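Local coordinates for protein interleukin-20 receptor subunit beta (Homo sapiens, PDB 6DF3) that pairs with IL20RA or IL22RA1 to form cell-surface receptors for the cytokines IL-20 and IL-24, and with IL20RA also for IL-19, at residues Q5-L10 and L77-T82. The protein carries 1 engineered substitution. Residues are numbered along the deposited sequence; the frame is centred on the assembly and turned at random.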
ATOM      1  N   GLN C   5       7.361  -2.884 -36.256  1.00 74.17           N
ATOM      2  CA  GLN C   5       8.782  -2.598 -36.189  1.00 73.60           C
ATOM      3  C   GLN C   5       8.957  -1.303 -35.407  1.00 71.94           C
ATOM      4  O   GLN C   5       7.971  -0.629 -35.097  1.00 70.22           O
ATOM      5  CB  GLN C   5       9.356  -2.462 -37.605  1.00 82.16           C
ATOM      6  CG  GLN C   5       9.364  -3.751 -38.465  1.00 86.15           C
ATOM      7  CD  GLN C   5      10.099  -4.932 -37.802  1.00 87.86           C
ATOM      8  OE1 GLN C   5      11.094  -4.737 -37.110  1.00 92.67           O
ATOM      9  NE2 GLN C   5       9.593  -6.158 -37.988  1.00 88.73           N
ATOM     10  N   ASN C   6      10.211  -0.986 -35.074  1.00 70.39           N
ATOM     11  CA  ASN C   6      10.596   0.260 -34.414  1.00 69.09           C
ATOM     12  C   ASN C   6       9.892   0.404 -33.035  1.00 64.32           C
ATOM     13  O   ASN C   6       9.244   1.372 -32.736  1.00 60.45           O
ATOM     14  CB  ASN C   6      10.359   1.441 -35.371  1.00 77.25           C
ATOM     15  CG  ASN C   6      10.966   1.184 -36.787  1.00 87.91           C
ATOM     16  OD1 ASN C   6      10.279   0.807 -37.782  1.00 88.38           O
ATOM     17  ND2 ASN C   6      12.280   1.329 -36.858  1.00 94.50           N
ATOM     18  N   LEU C   7      10.012  -0.620 -32.216  1.00 59.95           N
ATOM     19  CA  LEU C   7       9.432  -0.601 -30.899  1.00 57.34           C
ATOM     20  C   LEU C   7      10.281   0.226 -29.994  1.00 57.96           C
ATOM     21  O   LEU C   7      11.520   0.041 -29.975  1.00 56.73           O
ATOM     22  CB  LEU C   7       9.394  -1.981 -30.281  1.00 55.65           C
ATOM     23  CG  LEU C   7       8.145  -2.764 -30.653  1.00 56.24           C
ATOM     24  CD1 LEU C   7       8.063  -3.012 -32.137  1.00 61.72           C
ATOM     25  CD2 LEU C   7       8.125  -4.055 -29.899  1.00 55.06           C
ATOM     26  N   SER C   8       9.624   1.114 -29.244  1.00 54.49           N
ATOM     27  CA  SER C   8      10.289   1.855 -28.189  1.00 55.87           C
ATOM     28  C   SER C   8       9.306   2.210 -27.034  1.00 55.09           C
ATOM     29  O   SER C   8       8.102   2.160 -27.206  1.00 58.61           O
ATOM     30  CB  SER C   8      11.000   3.105 -28.788  1.00 56.95           C
ATOM     31  OG  SER C   8      10.068   4.151 -29.024  1.00 61.65           O
ATOM     32  N   VAL C   9       9.841   2.535 -25.863  1.00 54.56           N
ATOM     33  CA  VAL C   9       9.047   3.044 -24.755  1.00 51.71           C
ATOM     34  C   VAL C   9       9.389   4.521 -24.518  1.00 52.66           C
ATOM     35  O   VAL C   9      10.509   4.828 -24.225  1.00 50.93           O
ATOM     36  CB  VAL C   9       9.285   2.228 -23.457  1.00 49.42           C
ATOM     37  CG1 VAL C   9       8.424   2.771 -22.319  1.00 49.66           C
ATOM     38  CG2 VAL C   9       8.936   0.740 -23.661  1.00 48.81           C
ATOM     39  N   LEU C  10       8.400   5.399 -24.590  1.00 53.05           N
ATOM     40  CA  LEU C  10       8.457   6.736 -24.050  1.00 54.48           C
ATOM     41  C   LEU C  10       7.848   6.756 -22.627  1.00 51.83           C
ATOM     42  O   LEU C  10       6.647   6.534 -22.452  1.00 47.04           O
ATOM     43  CB  LEU C  10       7.675   7.685 -24.946  1.00 59.00           C
ATOM     44  CG  LEU C  10       7.556   9.149 -24.496  1.00 61.46           C
ATOM     45  CD1 LEU C  10       8.950   9.747 -24.504  1.00 64.62           C
ATOM     46  CD2 LEU C  10       6.632   9.900 -25.446  1.00 65.75           C
ATOM     47  N   LEU C  77       8.842  -6.515 -23.342  1.00 43.46           N
ATOM     48  CA  LEU C  77       7.550  -6.212 -23.935  1.00 44.89           C
ATOM     49  C   LEU C  77       7.582  -6.733 -25.385  1.00 48.22           C
ATOM     50  O   LEU C  77       8.619  -6.726 -26.025  1.00 47.96           O
ATOM     51  CB  LEU C  77       7.369  -4.722 -23.899  1.00 48.07           C
ATOM     52  CG  LEU C  77       7.074  -4.133 -22.511  1.00 47.87           C
ATOM     53  CD1 LEU C  77       7.405  -2.654 -22.543  1.00 50.91           C
ATOM     54  CD2 LEU C  77       5.603  -4.342 -22.240  1.00 51.17           C
ATOM     55  N   ARG C  78       6.469  -7.289 -25.850  1.00 47.93           N
ATOM     56  CA  ARG C  78       6.333  -7.678 -27.224  1.00 51.15           C
ATOM     57  C   ARG C  78       4.963  -7.346 -27.775  1.00 52.86           C
ATOM     58  O   ARG C  78       3.977  -7.309 -27.056  1.00 53.63           O
ATOM     59  CB  ARG C  78       6.595  -9.155 -27.378  1.00 52.51           C
ATOM     60  CG  ARG C  78       5.623 -10.053 -26.667  1.00 51.20           C
ATOM     61  CD  ARG C  78       5.956 -11.527 -26.943  1.00 51.69           C
ATOM     62  NE  ARG C  78       4.883 -12.392 -26.512  1.00 52.05           N
ATOM     63  CZ  ARG C  78       4.936 -13.716 -26.573  1.00 55.94           C
ATOM     64  NH1 ARG C  78       5.975 -14.338 -27.087  1.00 55.68           N
ATOM     65  NH2 ARG C  78       3.928 -14.420 -26.127  1.00 56.80           N
ATOM     66  N   VAL C  79       4.891  -7.157 -29.061  1.00 54.14           N
ATOM     67  CA  VAL C  79       3.642  -6.723 -29.678  1.00 57.20           C
ATOM     68  C   VAL C  79       3.402  -7.436 -30.992  1.00 60.58           C
ATOM     69  O   VAL C  79       4.340  -7.787 -31.691  1.00 56.78           O
ATOM     70  CB  VAL C  79       3.647  -5.218 -29.904  1.00 59.72           C
ATOM     71  CG1 VAL C  79       4.743  -4.836 -30.888  1.00 63.11           C
ATOM     72  CG2 VAL C  79       2.281  -4.718 -30.404  1.00 62.07           C
ATOM     73  N   ARG C  80       2.151  -7.686 -31.329  1.00 63.53           N
ATOM     74  CA  ARG C  80       1.873  -8.258 -32.643  1.00 67.79           C
ATOM     75  C   ARG C  80       0.626  -7.646 -33.226  1.00 71.38           C
ATOM     76  O   ARG C  80      -0.149  -7.003 -32.525  1.00 69.65           O
ATOM     77  CB  ARG C  80       1.734  -9.776 -32.554  1.00 70.81           C
ATOM     78  CG  ARG C  80       0.420 -10.289 -31.955  1.00 74.04           C
ATOM     79  CD  ARG C  80       0.319 -11.811 -31.959  1.00 77.73           C
ATOM     80  NE  ARG C  80      -0.782 -12.216 -31.086  1.00 82.58           N
ATOM     81  CZ  ARG C  80      -1.089 -13.474 -30.769  1.00 84.02           C
ATOM     82  NH1 ARG C  80      -0.419 -14.499 -31.276  1.00 79.76           N
ATOM     83  NH2 ARG C  80      -2.101 -13.699 -29.930  1.00 87.65           N
ATOM     84  N   ALA C  81       0.439  -7.866 -34.518  1.00 76.67           N
ATOM     85  CA  ALA C  81      -0.677  -7.315 -35.221  1.00 83.50           C
ATOM     86  C   ALA C  81      -1.607  -8.433 -35.627  1.00 87.10           C
ATOM     87  O   ALA C  81      -1.151  -9.527 -35.908  1.00 85.66           O
ATOM     88  CB  ALA C  81      -0.183  -6.569 -36.435  1.00 88.93           C
ATOM     89  N   THR C  82      -2.905  -8.122 -35.611  1.00 92.29           N
ATOM     90  CA  THR C  82      -3.987  -9.001 -36.078  1.00100.77           C
ATOM     91  C   THR C  82      -4.892  -8.309 -37.109  1.00105.93           C
ATOM     92  O   THR C  82      -5.100  -7.075 -37.091  1.00100.58           O
ATOM     93  CB  THR C  82      -4.917  -9.522 -34.938  1.00103.68           C
ATOM     94  OG1 THR C  82      -5.146  -8.503 -33.953  1.00101.53           O
ATOM     95  CG2 THR C  82      -4.306 -10.737 -34.247  1.00101.97           C
TER
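The backbones of residues 5-10 and 77-82 come closest at Leu7 and Val79, whose CA atoms are 8.5 Å apart, and no hydrogen bond joins the two segments. Side chains alone bridge the gap, in two apolar pairs. In the first, CD2 of Leu7 lies 3.6 Å from CG1 of Val79. CD1 of Leu7 stands 4.0 Å from the same CG1, so this one methyl of Val79 meets both branches of the leucine. The first torsion of Val79 (chi1 64°) sets CG1 between the backbone N and the carbonyl carbon, and from there it reaches Leu7. The two side chains approach each other at a slant.

The second pair is a single methyl-to-methyl touch. CG2 of Val9 is 3.9 Å from CD1 of Leu77, and the two side chains run roughly at right angles. The valine uses the branch beside its backbone N, anti to the carbonyl carbon.

Leu77 and Val79 are buried, while Leu7 and Val9 are partly exposed. Trp20 packs on Leu7, and Leu18 and Phe97 pack on Val9. On strand 31-37, the neighbour of strand 74-83 in the same sheet, Tyr36 touches Leu77 and Val34 touches Val79. The intervening Arg78 points away from residues 5-10. It forms a salt bridge with Glu35 and cation-pi contacts with Trp49 and Trp90.

Strand 8-12 pairs with strand 15-19 in one antiparallel sheet. Strand 74-83 lies between strands 31-37 and 86-98 in the other. The alternate residues Leu7 and Val9 thus meet Val79 and Leu77, respectively, across the interior between the sheets. This is the hydrophobic core packing of a fibronectin type III beta sandwich, here the first such domain in the extracellular part of this type II cytokine receptor.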